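Local coordinates for protein Myo-inositol phosphohydrolase (PDB 4WU3) that probably removes phosphate groups from myo-inositol hexakisphosphate as a PTP-like inositol phosphatase, and here binds myo-inositol-(1,3,4,5)-tetrakisphosphate, at residues 580-585 / 598-603; 142-147 / 153-158; 135-140 / 179-184; 525-530 / 552-557. The protein carries 2 engineered substitutions. All blocks are in the same frame, centred on the assembly; numbering follows the deposited sequence.

Contact 1: 580-585 / 598-603; sequences AYEIAK and QKAHMI
Ala600 and Ile603 of helix 593-613 pack against Ala580 and Glu582 of the loop that leads into that helix. This is loop-on-helix packing in a PTP-like inositol phosphatase: the chain leaves helix 564-573 and touches the side of the next helix at Ala580 and Glu582 before it turns back to enter it. The backbones come very close, with Ala580 CA 3.8 Å from Ala600 CA. Both residues at this closest approach are alanines.

Along the helix, Gln598 and Lys599 turn to other neighbours, Ile151 and Trp514. Ala600 is the centre of the contact. Its methyl points to the loop and meets three groups. Ala580 O lies 3.6 Å from Ala600 CB. Ala580 CB sits 4.1 Å from Ala600 CB. The Glu582 chain lies alongside the same methyl, with CG, CD and OE1 all near it; OE1 is 3.6 Å from Ala600 CB. CG of Glu582 stands beside its backbone N (chi1 -51°), and the extended chain then carries the carboxylate to the helix.

The other oxygen, OE2, is hydrogen-bonded to ND1 of His597. The far nitrogen of that ring bonds Glu158 of helix 149-161. Two carboxylates on one imidazole would probably favour its protonated form. In the loop, the Tyr581 ring meets Tyr596 edge-to-face, and Tyr596 lines the inositol phosphate pocket.

Next, His601 touches Glu158 and Met602 touches Trp514. Ile603, a turn on from Ala600, ends the walk. Its CG2 methyl lies 4.2 Å from Ala580 CB, and Leu568 of helix 564-573 touches both residues.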
# COMPACT_ATOMS: atom_id res chain seq x y z
N ALA A 580 -13.94 -4.13 -33.95
CA ALA A 580 -14.57 -4.83 -32.82
C ALA A 580 -13.64 -5.87 -32.21
O ALA A 580 -14.08 -6.77 -31.50
CB ALA A 580 -15.89 -5.48 -33.24
N TYR A 581 -12.34 -5.72 -32.46
CA TYR A 581 -11.35 -6.58 -31.83
C TYR A 581 -11.44 -6.49 -30.31
O TYR A 581 -11.58 -5.40 -29.74
CB TYR A 581 -9.94 -6.19 -32.29
CG TYR A 581 -8.83 -6.93 -31.56
CD1 TYR A 581 -8.53 -8.26 -31.86
CD2 TYR A 581 -8.08 -6.31 -30.57
CE1 TYR A 581 -7.53 -8.93 -31.19
CE2 TYR A 581 -7.08 -6.98 -29.90
CZ TYR A 581 -6.80 -8.28 -30.21
OH TYR A 581 -5.80 -8.94 -29.54
N GLU A 582 -11.37 -7.64 -29.67
CA GLU A 582 -11.25 -7.69 -28.22
C GLU A 582 -10.13 -8.65 -27.87
O GLU A 582 -9.89 -9.62 -28.60
CB GLU A 582 -12.56 -8.14 -27.55
CG GLU A 582 -13.78 -7.37 -28.00
CD GLU A 582 -14.89 -7.42 -26.98
OE1 GLU A 582 -16.00 -7.88 -27.31
OE2 GLU A 582 -14.67 -6.98 -25.85
N ILE A 583 -9.45 -8.37 -26.76
CA ILE A 583 -8.40 -9.25 -26.28
C ILE A 583 -9.03 -10.44 -25.60
O ILE A 583 -9.79 -10.30 -24.65
CB ILE A 583 -7.48 -8.53 -25.29
CG1 ILE A 583 -6.78 -7.37 -25.99
CG2 ILE A 583 -6.48 -9.50 -24.69
CD1 ILE A 583 -5.89 -6.55 -25.08
N ALA A 584 -8.71 -11.63 -26.11
CA ALA A 584 -9.29 -12.86 -25.61
C ALA A 584 -9.15 -13.01 -24.08
O ALA A 584 -10.15 -13.03 -23.36
CB ALA A 584 -8.66 -14.05 -26.32
N LYS A 585 -7.92 -13.11 -23.60
CA LYS A 585 -7.70 -13.31 -22.16
C LYS A 585 -6.71 -12.30 -21.64
O LYS A 585 -5.51 -12.55 -21.58
CB LYS A 585 -7.25 -14.74 -21.87
CG LYS A 585 -8.40 -15.72 -21.95
CD LYS A 585 -7.99 -17.15 -21.66
CE LYS A 585 -9.20 -18.07 -21.74
NZ LYS A 585 -8.85 -19.49 -21.47
N GLN A 598 -14.75 -1.48 -25.22
CA GLN A 598 -15.62 -0.34 -25.40
C GLN A 598 -15.85 -0.09 -26.90
O GLN A 598 -16.95 0.25 -27.32
CB GLN A 598 -15.01 0.86 -24.69
CG GLN A 598 -15.72 2.19 -24.89
CD GLN A 598 -15.21 3.23 -23.92
OE1 GLN A 598 -14.01 3.46 -23.80
NE2 GLN A 598 -16.13 3.86 -23.19
N LYS A 599 -14.82 -0.29 -27.71
CA LYS A 599 -14.99 -0.10 -29.15
C LYS A 599 -15.90 -1.17 -29.73
O LYS A 599 -16.78 -0.88 -30.53
CB LYS A 599 -13.64 -0.13 -29.87
CG LYS A 599 -12.80 1.11 -29.70
CD LYS A 599 -11.49 0.93 -30.44
CE LYS A 599 -10.58 2.13 -30.33
NZ LYS A 599 -9.25 1.77 -30.89
N ALA A 600 -15.68 -2.41 -29.33
CA ALA A 600 -16.48 -3.50 -29.82
C ALA A 600 -17.95 -3.23 -29.52
O ALA A 600 -18.81 -3.44 -30.36
CB ALA A 600 -16.03 -4.80 -29.18
N HIS A 601 -18.22 -2.75 -28.32
CA HIS A 601 -19.58 -2.50 -27.87
C HIS A 601 -20.19 -1.33 -28.63
O HIS A 601 -21.30 -1.43 -29.15
CB HIS A 601 -19.54 -2.18 -26.37
CG HIS A 601 -20.88 -2.17 -25.71
ND1 HIS A 601 -21.44 -1.03 -25.18
CD2 HIS A 601 -21.77 -3.16 -25.48
CE1 HIS A 601 -22.61 -1.32 -24.65
NE2 HIS A 601 -22.84 -2.61 -24.82
N MET A 602 -19.46 -0.22 -28.69
CA MET A 602 -20.00 1.02 -29.22
C MET A 602 -20.16 1.01 -30.73
O MET A 602 -21.03 1.71 -31.25
CB MET A 602 -19.14 2.22 -28.79
CG MET A 602 -19.16 2.51 -27.29
SD MET A 602 -20.81 2.83 -26.62
CE MET A 602 -21.17 4.43 -27.30
N ILE A 603 -19.33 0.25 -31.45
CA ILE A 603 -19.47 0.20 -32.91
C ILE A 603 -20.77 -0.51 -33.29
O ILE A 603 -21.40 -0.14 -34.29
CB ILE A 603 -18.27 -0.47 -33.60
CG1 ILE A 603 -18.35 -0.27 -35.13
CG2 ILE A 603 -18.21 -1.95 -33.29
CD1 ILE A 603 -18.34 1.17 -35.58

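Contact 2: 142-147 / 153-158; sequences WGNDGR and IPLEKE
Asn144 ND2 is gripped by two oxygens, Gly123 O and Ser125 OG, while its OD1 lies beside Leu155. The amide oxygen takes a short bond from Arg147: NH1 to Asn144 OD1 is 2.7 Å. The donor lies in the carbonyl plane, and the oxygen is nearly in the guanidinium plane. The bond is somewhat bent, with an N-H...O angle of 143°. The amide is thus held at both ends, which fixes which way round it sits.

Two linked beta turns shape this loop between strand 132-137 and helix 149-161. A type I turn runs from Trp142 to Asp145, and a type II turn from Asn144 to Arg147. Gly146 takes the positive phi of the second turn, which brings Arg147 back beside Asn144.

Leu155 of the helix supplies the apolar side. With CG anti to the backbone N (chi1 179°), it sends CD2 over one face of the Arg147 guanidinium, near its rim. CD2 is 3.4 Å from Arg147 NH1 and 3.7 Å from Arg147 CZ. The two side chains cross at about a right angle. CD2 also lies 3.8 Å from Asn144 OD1.

Arg147 NE forms a salt bridge with Asp594. With the guanidinium gone, as in an alanine at Arg147, Asp594 would probably lose this cationic mate and Asn144 OD1 its NH1 donor. At the loop's other side, Asp145 OD2 bonds Asn291 of the second subunit.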
# COMPACT_ATOMS: atom_id res chain seq x y z
N TRP A 142 -12.50 -6.04 -5.74
CA TRP A 142 -11.81 -5.22 -6.72
C TRP A 142 -12.24 -5.54 -8.16
O TRP A 142 -11.43 -5.58 -9.09
CB TRP A 142 -10.29 -5.35 -6.57
CG TRP A 142 -9.73 -4.60 -5.36
CD1 TRP A 142 -10.29 -3.53 -4.73
CD2 TRP A 142 -8.50 -4.86 -4.68
NE1 TRP A 142 -9.49 -3.10 -3.71
CE2 TRP A 142 -8.38 -3.91 -3.65
CE3 TRP A 142 -7.50 -5.83 -4.83
CZ2 TRP A 142 -7.30 -3.89 -2.78
CZ3 TRP A 142 -6.42 -5.81 -3.97
CH2 TRP A 142 -6.32 -4.85 -2.96
N GLY A 143 -13.55 -5.72 -8.33
CA GLY A 143 -14.11 -6.10 -9.63
C GLY A 143 -13.74 -5.14 -10.74
O GLY A 143 -13.66 -5.53 -11.90
N ASN A 144 -13.54 -3.87 -10.39
CA ASN A 144 -13.19 -2.84 -11.36
C ASN A 144 -11.79 -2.27 -11.09
O ASN A 144 -11.51 -1.10 -11.34
CB ASN A 144 -14.25 -1.74 -11.37
CG ASN A 144 -15.49 -2.15 -12.14
OD1 ASN A 144 -15.40 -2.91 -13.10
ND2 ASN A 144 -16.65 -1.64 -11.73
N ASP A 145 -10.93 -3.15 -10.58
CA ASP A 145 -9.57 -2.80 -10.24
C ASP A 145 -8.87 -1.98 -11.33
O ASP A 145 -8.71 -2.44 -12.45
CB ASP A 145 -8.78 -4.08 -9.99
CG ASP A 145 -7.43 -3.82 -9.40
OD1 ASP A 145 -7.16 -2.69 -8.93
OD2 ASP A 145 -6.61 -4.77 -9.41
N GLY A 146 -8.46 -0.77 -10.98
CA GLY A 146 -7.65 0.06 -11.87
C GLY A 146 -8.42 0.92 -12.85
O GLY A 146 -7.86 1.81 -13.48
N ARG A 147 -9.72 0.68 -12.97
CA ARG A 147 -10.53 1.39 -13.94
C ARG A 147 -10.90 2.81 -13.53
O ARG A 147 -11.14 3.10 -12.36
CB ARG A 147 -11.79 0.59 -14.21
CG ARG A 147 -11.54 -0.65 -15.03
CD ARG A 147 -12.75 -1.56 -15.07
NE ARG A 147 -12.47 -2.67 -15.97
CZ ARG A 147 -12.99 -3.89 -15.85
NH1 ARG A 147 -13.82 -4.18 -14.85
NH2 ARG A 147 -12.67 -4.82 -16.72
N ILE A 153 -18.67 3.43 -15.39
CA ILE A 153 -20.10 3.77 -15.50
C ILE A 153 -20.79 3.05 -16.67
O ILE A 153 -21.81 2.38 -16.48
CB ILE A 153 -20.31 5.29 -15.61
CG1 ILE A 153 -19.80 6.00 -14.35
CG2 ILE A 153 -21.79 5.63 -15.84
CD1 ILE A 153 -20.36 5.46 -13.05
N PRO A 154 -20.24 3.18 -17.90
CA PRO A 154 -20.86 2.45 -19.02
C PRO A 154 -20.71 0.93 -18.93
O PRO A 154 -21.57 0.20 -19.41
CB PRO A 154 -20.12 3.00 -20.26
CG PRO A 154 -18.89 3.67 -19.74
CD PRO A 154 -19.21 4.14 -18.35
N LEU A 155 -19.64 0.44 -18.32
CA LEU A 155 -19.47 -0.99 -18.12
C LEU A 155 -20.56 -1.56 -17.22
O LEU A 155 -21.18 -2.59 -17.53
CB LEU A 155 -18.08 -1.29 -17.55
CG LEU A 155 -17.82 -2.77 -17.27
CD1 LEU A 155 -18.05 -3.61 -18.53
CD2 LEU A 155 -16.42 -2.99 -16.73
N GLU A 156 -20.79 -0.87 -16.10
CA GLU A 156 -21.87 -1.21 -15.15
C GLU A 156 -23.26 -1.24 -15.81
O GLU A 156 -24.04 -2.14 -15.56
CB GLU A 156 -21.84 -0.20 -14.00
CG GLU A 156 -22.90 -0.35 -12.92
CD GLU A 156 -22.69 0.65 -11.78
OE1 GLU A 156 -22.99 1.87 -11.95
OE2 GLU A 156 -22.22 0.22 -10.70
N LYS A 157 -23.57 -0.25 -16.64
CA LYS A 157 -24.84 -0.23 -17.36
C LYS A 157 -24.98 -1.46 -18.26
O LYS A 157 -26.05 -2.10 -18.32
CB LYS A 157 -25.01 1.06 -18.16
CG LYS A 157 -25.28 2.27 -17.27
CD LYS A 157 -25.22 3.61 -17.99
CE LYS A 157 -25.39 4.75 -16.99
NZ LYS A 157 -25.22 6.09 -17.63
N GLU A 158 -23.89 -1.80 -18.95
CA GLU A 158 -23.85 -2.97 -19.83
C GLU A 158 -24.03 -4.27 -19.07
O GLU A 158 -24.79 -5.16 -19.48
CB GLU A 158 -22.50 -3.01 -20.58
CG GLU A 158 -22.28 -4.31 -21.33
CD GLU A 158 -20.93 -4.37 -22.00
OE1 GLU A 158 -19.98 -3.74 -21.49
OE2 GLU A 158 -20.82 -5.04 -23.05

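Contact 3: 135-140 / 179-184; sequences SWFANH and NVILSP
Apolar packing joins Phe137 and Ile181. CG1 and CD1 of Ile181 both approach one ring atom, and Phe137 CD2 to Ile181 CG1 is 4.1 Å. The side chains slide past each other in opposite directions. The first torsion of Phe137 is fully extended (chi1 180°), which carries the ring across from its strand toward 179-184. Phe174 packs edge-to-face with the same ring, and Lys51 of strand 49-54 touches both Phe137 and Ile181.

A second kind of meeting is between ring and carbonyl. Asn179 O lies 3.7 Å from Phe137 CZ and approaches the ring obliquely.

The polar link passes through a water. It accepts from His140 N at 3.1 Å and donates to Asn179 O, also at 3.1 Å. This water also sits at the edge of the Phe137 ring, in its plane.

Each segment finds its backbone partners elsewhere, not in the other. Strand 132-137 pairs with 49-54, where Ser135 bonds Lys51 and Phe137 bonds Ala49. Strand 180-188 forms a two-stranded hairpin with 168-175. A G1 beta bulge at Asn179 and Val180, opposite Asp175, starts this strand. The contact therefore packs a hairpin against a sheet by side chains. The Asn179 side chain is about 5 Å from a bound inositol tetrakisphosphate.

The chemistry implies a mostly apolar seam, in which the Asn179 carbonyl beside the aromatic ring is served by water and not by a direct backbone bond to 135-140.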
# COMPACT_ATOMS: atom_id res chain seq x y z
N SER A 135 -24.26 -6.94 -6.88
CA SER A 135 -23.02 -6.36 -7.39
C SER A 135 -22.14 -7.43 -7.97
O SER A 135 -22.32 -8.60 -7.70
CB SER A 135 -22.26 -5.62 -6.27
OG SER A 135 -21.73 -6.53 -5.32
N TRP A 136 -21.17 -7.02 -8.78
CA TRP A 136 -20.21 -7.92 -9.36
C TRP A 136 -18.96 -7.96 -8.50
O TRP A 136 -18.22 -6.97 -8.38
CB TRP A 136 -19.90 -7.53 -10.81
CG TRP A 136 -20.99 -7.96 -11.73
CD1 TRP A 136 -21.03 -9.10 -12.47
CD2 TRP A 136 -22.22 -7.27 -11.97
NE1 TRP A 136 -22.21 -9.16 -13.17
CE2 TRP A 136 -22.96 -8.05 -12.88
CE3 TRP A 136 -22.77 -6.07 -11.51
CZ2 TRP A 136 -24.21 -7.67 -13.34
CZ3 TRP A 136 -24.01 -5.70 -11.96
CH2 TRP A 136 -24.71 -6.49 -12.88
N PHE A 137 -18.73 -9.11 -7.88
CA PHE A 137 -17.67 -9.26 -6.91
C PHE A 137 -16.48 -10.07 -7.43
O PHE A 137 -16.64 -11.17 -7.94
CB PHE A 137 -18.22 -9.92 -5.64
CG PHE A 137 -17.20 -10.12 -4.57
CD1 PHE A 137 -16.95 -9.15 -3.64
CD2 PHE A 137 -16.49 -11.29 -4.50
CE1 PHE A 137 -16.00 -9.34 -2.65
CE2 PHE A 137 -15.54 -11.49 -3.52
CZ PHE A 137 -15.30 -10.52 -2.60
N ALA A 138 -15.29 -9.49 -7.30
CA ALA A 138 -14.04 -10.22 -7.45
C ALA A 138 -13.30 -10.21 -6.10
O ALA A 138 -13.69 -9.48 -5.19
CB ALA A 138 -13.17 -9.57 -8.52
N ASN A 139 -12.24 -11.00 -5.99
CA ASN A 139 -11.47 -11.05 -4.74
C ASN A 139 -11.11 -9.66 -4.24
O ASN A 139 -10.76 -8.79 -5.03
CB ASN A 139 -10.19 -11.88 -4.92
CG ASN A 139 -10.47 -13.36 -5.09
OD1 ASN A 139 -11.44 -13.90 -4.55
ND2 ASN A 139 -9.60 -14.03 -5.85
N HIS A 140 -11.19 -9.48 -2.92
CA HIS A 140 -10.96 -8.18 -2.28
C HIS A 140 -11.92 -7.10 -2.74
O HIS A 140 -11.65 -5.93 -2.52
CB HIS A 140 -9.54 -7.66 -2.55
CG HIS A 140 -8.45 -8.54 -2.05
ND1 HIS A 140 -8.12 -8.63 -0.72
CD2 HIS A 140 -7.57 -9.33 -2.71
CE1 HIS A 140 -7.11 -9.46 -0.57
NE2 HIS A 140 -6.76 -9.91 -1.77
N ASN A 179 -16.25 -11.76 3.77
CA ASN A 179 -16.27 -11.27 2.40
C ASN A 179 -15.95 -12.38 1.39
O ASN A 179 -15.01 -12.28 0.60
CB ASN A 179 -15.32 -10.08 2.20
CG ASN A 179 -15.82 -8.81 2.87
OD1 ASN A 179 -15.03 -7.99 3.33
ND2 ASN A 179 -17.14 -8.64 2.94
N VAL A 180 -16.76 -13.44 1.44
CA VAL A 180 -16.65 -14.54 0.49
C VAL A 180 -18.02 -14.96 -0.10
O VAL A 180 -19.08 -14.83 0.53
CB VAL A 180 -15.95 -15.78 1.09
CG1 VAL A 180 -14.54 -15.43 1.57
CG2 VAL A 180 -16.79 -16.37 2.21
N ILE A 181 -17.95 -15.48 -1.31
CA ILE A 181 -19.10 -15.92 -2.08
C ILE A 181 -19.73 -17.18 -1.49
O ILE A 181 -19.03 -18.16 -1.21
CB ILE A 181 -18.67 -16.21 -3.53
CG1 ILE A 181 -18.36 -14.91 -4.27
CG2 ILE A 181 -19.74 -17.00 -4.27
CD1 ILE A 181 -19.58 -14.03 -4.49
N LEU A 182 -21.05 -17.15 -1.31
CA LEU A 182 -21.79 -18.30 -0.78
C LEU A 182 -22.72 -18.88 -1.85
O LEU A 182 -23.04 -18.21 -2.83
CB LEU A 182 -22.60 -17.90 0.45
CG LEU A 182 -21.85 -17.24 1.61
CD1 LEU A 182 -22.83 -16.87 2.70
CD2 LEU A 182 -20.78 -18.16 2.19
N SER A 183 -23.18 -20.11 -1.64
CA SER A 183 -24.02 -20.81 -2.62
C SER A 183 -25.26 -20.00 -3.00
O SER A 183 -25.86 -19.33 -2.17
CB SER A 183 -24.40 -22.21 -2.14
OG SER A 183 -25.20 -22.16 -0.98
N PRO A 184 -25.64 -20.08 -4.27
CA PRO A 184 -26.61 -19.16 -4.85
C PRO A 184 -28.07 -19.47 -4.52
O PRO A 184 -28.40 -20.58 -4.14
CB PRO A 184 -26.37 -19.31 -6.36
CG PRO A 184 -25.85 -20.69 -6.52
CD PRO A 184 -25.06 -20.98 -5.28
O HOH W 1 -12.49 -10.93 -0.48

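Contact 4: 525-530 / 552-557; sequences NFTRTM and AMYDMM
The Tyr554 ring receives two methyl groups from segment 525-530, and both come at a slant. Thr527 CG2 lies 4.0 Å from Tyr554 CE1. Met530 CE lies 3.8 Å from Tyr554 CZ; the Met530 and Tyr554 side chains approach each other from opposite directions. The distance from this methyl to the hydroxyl oxygen is too short to be trusted. A second flat group, the Arg528 guanidinium, belongs to a side chain that starts away from 552-557. Asn525 OD1 lies at its edge and in its plane, and accepts from Arg528 NE at 3.2 Å. That bond is almost straight, at 176°, and uses a lone pair of the amide oxygen.

Thr527 works with both branches. Its OG1 stands between the backbone N and the carbonyl carbon (chi1 62°) and hydrogen-bonds Ile524 O, one turn back. The CG2 methyl is thereby set beside the tyrosine ring. OG1 also meets the end of Met557 tip to tip, with Thr527 OG1 to Met557 CE at 3.5 Å. Met530 has just left the helix, and its extended chain brings the methyl back to the ring.

Leu536 of strand 535-539 touches both Met530 and Tyr554. Replacing Tyr554 by an alanine is likely to open a gap beside Leu536 and to leave the methyls of Thr527 and Met530 without their shared ring.

Residues 540-546, from the end of strand 535-539 into helix 545-558, help line a pocket holding an inositol tetrakisphosphate. Strand, loop and helix match the P-loop unit of the PTP fold, and the contact packs helix 517-529 on the helix that follows the loop.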
# COMPACT_ATOMS: atom_id res chain seq x y z
N ASN A 525 -22.32 15.97 -38.53
CA ASN A 525 -22.60 17.32 -38.97
C ASN A 525 -21.77 17.65 -40.22
O ASN A 525 -22.30 18.17 -41.19
CB ASN A 525 -22.34 18.31 -37.84
CG ASN A 525 -23.35 18.17 -36.72
OD1 ASN A 525 -24.41 17.55 -36.89
ND2 ASN A 525 -23.04 18.75 -35.57
N PHE A 526 -20.48 17.33 -40.20
CA PHE A 526 -19.66 17.56 -41.38
C PHE A 526 -20.27 16.90 -42.61
O PHE A 526 -20.35 17.52 -43.66
CB PHE A 526 -18.23 17.06 -41.18
CG PHE A 526 -17.36 17.16 -42.40
CD1 PHE A 526 -16.67 18.30 -42.67
CD2 PHE A 526 -17.24 16.12 -43.28
CE1 PHE A 526 -15.87 18.40 -43.80
CE2 PHE A 526 -16.45 16.21 -44.41
CZ PHE A 526 -15.76 17.36 -44.67
N THR A 527 -20.72 15.65 -42.47
CA THR A 527 -21.23 14.92 -43.64
C THR A 527 -22.51 15.53 -44.17
O THR A 527 -22.82 15.39 -45.34
CB THR A 527 -21.51 13.42 -43.37
OG1 THR A 527 -22.52 13.29 -42.36
CG2 THR A 527 -20.25 12.69 -42.95
N ARG A 528 -23.29 16.19 -43.32
CA ARG A 528 -24.55 16.76 -43.76
C ARG A 528 -24.39 17.93 -44.73
O ARG A 528 -25.25 18.17 -45.56
CB ARG A 528 -25.33 17.28 -42.58
CG ARG A 528 -25.68 16.27 -41.51
CD ARG A 528 -26.34 17.15 -40.48
NE ARG A 528 -26.52 16.62 -39.16
CZ ARG A 528 -27.47 15.75 -38.86
NH1 ARG A 528 -28.28 15.29 -39.80
NH2 ARG A 528 -27.57 15.35 -37.62
N THR A 529 -23.30 18.68 -44.60
CA THR A 529 -23.11 19.91 -45.36
C THR A 529 -22.03 19.78 -46.43
O THR A 529 -21.82 20.69 -47.22
CB THR A 529 -22.68 21.07 -44.45
OG1 THR A 529 -21.36 20.83 -43.97
CG2 THR A 529 -23.51 21.14 -43.27
N MET A 530 -21.31 18.66 -46.45
CA MET A 530 -20.20 18.53 -47.37
C MET A 530 -20.73 18.44 -48.79
O MET A 530 -21.85 17.99 -49.02
CB MET A 530 -19.32 17.32 -47.03
CG MET A 530 -19.90 15.97 -47.42
SD MET A 530 -18.88 14.63 -46.75
CE MET A 530 -19.67 13.23 -47.52
N ALA A 552 -15.39 3.01 -40.94
CA ALA A 552 -16.48 2.07 -40.74
C ALA A 552 -17.80 2.78 -40.44
O ALA A 552 -18.86 2.34 -40.87
CB ALA A 552 -16.13 1.11 -39.61
N MET A 553 -17.73 3.89 -39.70
CA MET A 553 -18.94 4.65 -39.38
C MET A 553 -19.52 5.33 -40.62
O MET A 553 -20.74 5.36 -40.82
CB MET A 553 -18.65 5.69 -38.31
CG MET A 553 -18.62 5.12 -36.91
SD MET A 553 -18.45 6.41 -35.67
CE MET A 553 -16.67 6.52 -35.49
N TYR A 554 -18.65 5.89 -41.45
CA TYR A 554 -19.08 6.51 -42.69
C TYR A 554 -19.62 5.47 -43.67
O TYR A 554 -20.67 5.66 -44.28
CB TYR A 554 -17.91 7.29 -43.30
CG TYR A 554 -18.26 8.10 -44.52
CD1 TYR A 554 -19.33 8.99 -44.50
CD2 TYR A 554 -17.51 8.01 -45.68
CE1 TYR A 554 -19.65 9.74 -45.61
CE2 TYR A 554 -17.83 8.77 -46.79
CZ TYR A 554 -18.89 9.63 -46.75
OH TYR A 554 -19.21 10.38 -47.87
N ASP A 555 -18.90 4.35 -43.83
CA ASP A 555 -19.36 3.25 -44.66
C ASP A 555 -20.80 2.88 -44.27
O ASP A 555 -21.68 2.83 -45.13
CB ASP A 555 -18.43 2.06 -44.51
CG ASP A 555 -18.58 1.02 -45.64
OD1 ASP A 555 -19.49 1.15 -46.49
OD2 ASP A 555 -17.78 0.05 -45.66
N MET A 556 -21.03 2.64 -42.98
CA MET A 556 -22.35 2.24 -42.49
C MET A 556 -23.39 3.28 -42.85
O MET A 556 -24.49 2.94 -43.30
CB MET A 556 -22.37 2.13 -40.96
CG MET A 556 -21.78 0.87 -40.39
SD MET A 556 -21.75 0.96 -38.59
CE MET A 556 -20.15 0.21 -38.30
N MET A 557 -23.06 4.54 -42.59
CA MET A 557 -23.99 5.62 -42.82
C MET A 557 -24.48 5.60 -44.27
O MET A 557 -25.65 5.82 -44.53
CB MET A 557 -23.35 6.98 -42.50
CG MET A 557 -23.18 7.27 -41.01
SD MET A 557 -22.14 8.70 -40.65
CE MET A 557 -23.22 10.05 -41.10

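Contact 3 opens first along the chain and encloses contact 2; contact 4 follows, then contact 1. Contacts 2 and 3 have centres about 16 Å apart and touch where Gly143 meets Ala138. They share the passage from strand 132-137 to helix 149-161. Contacts 1 and 4, with centres about 22 Å apart, touch through Ile603 and Met556. Contacts 1 and 2, with centres about 15 Å apart, meet at His601 and Glu158. Helix 593-613 thus packs on helix 149-161 of the first inositol-phosphatase-like region and on helix 545-558 of the second, joining the two halves of the chain. Contacts 3 and 4 lie on opposite sides of the chain's centre, their own centres about 46 Å apart.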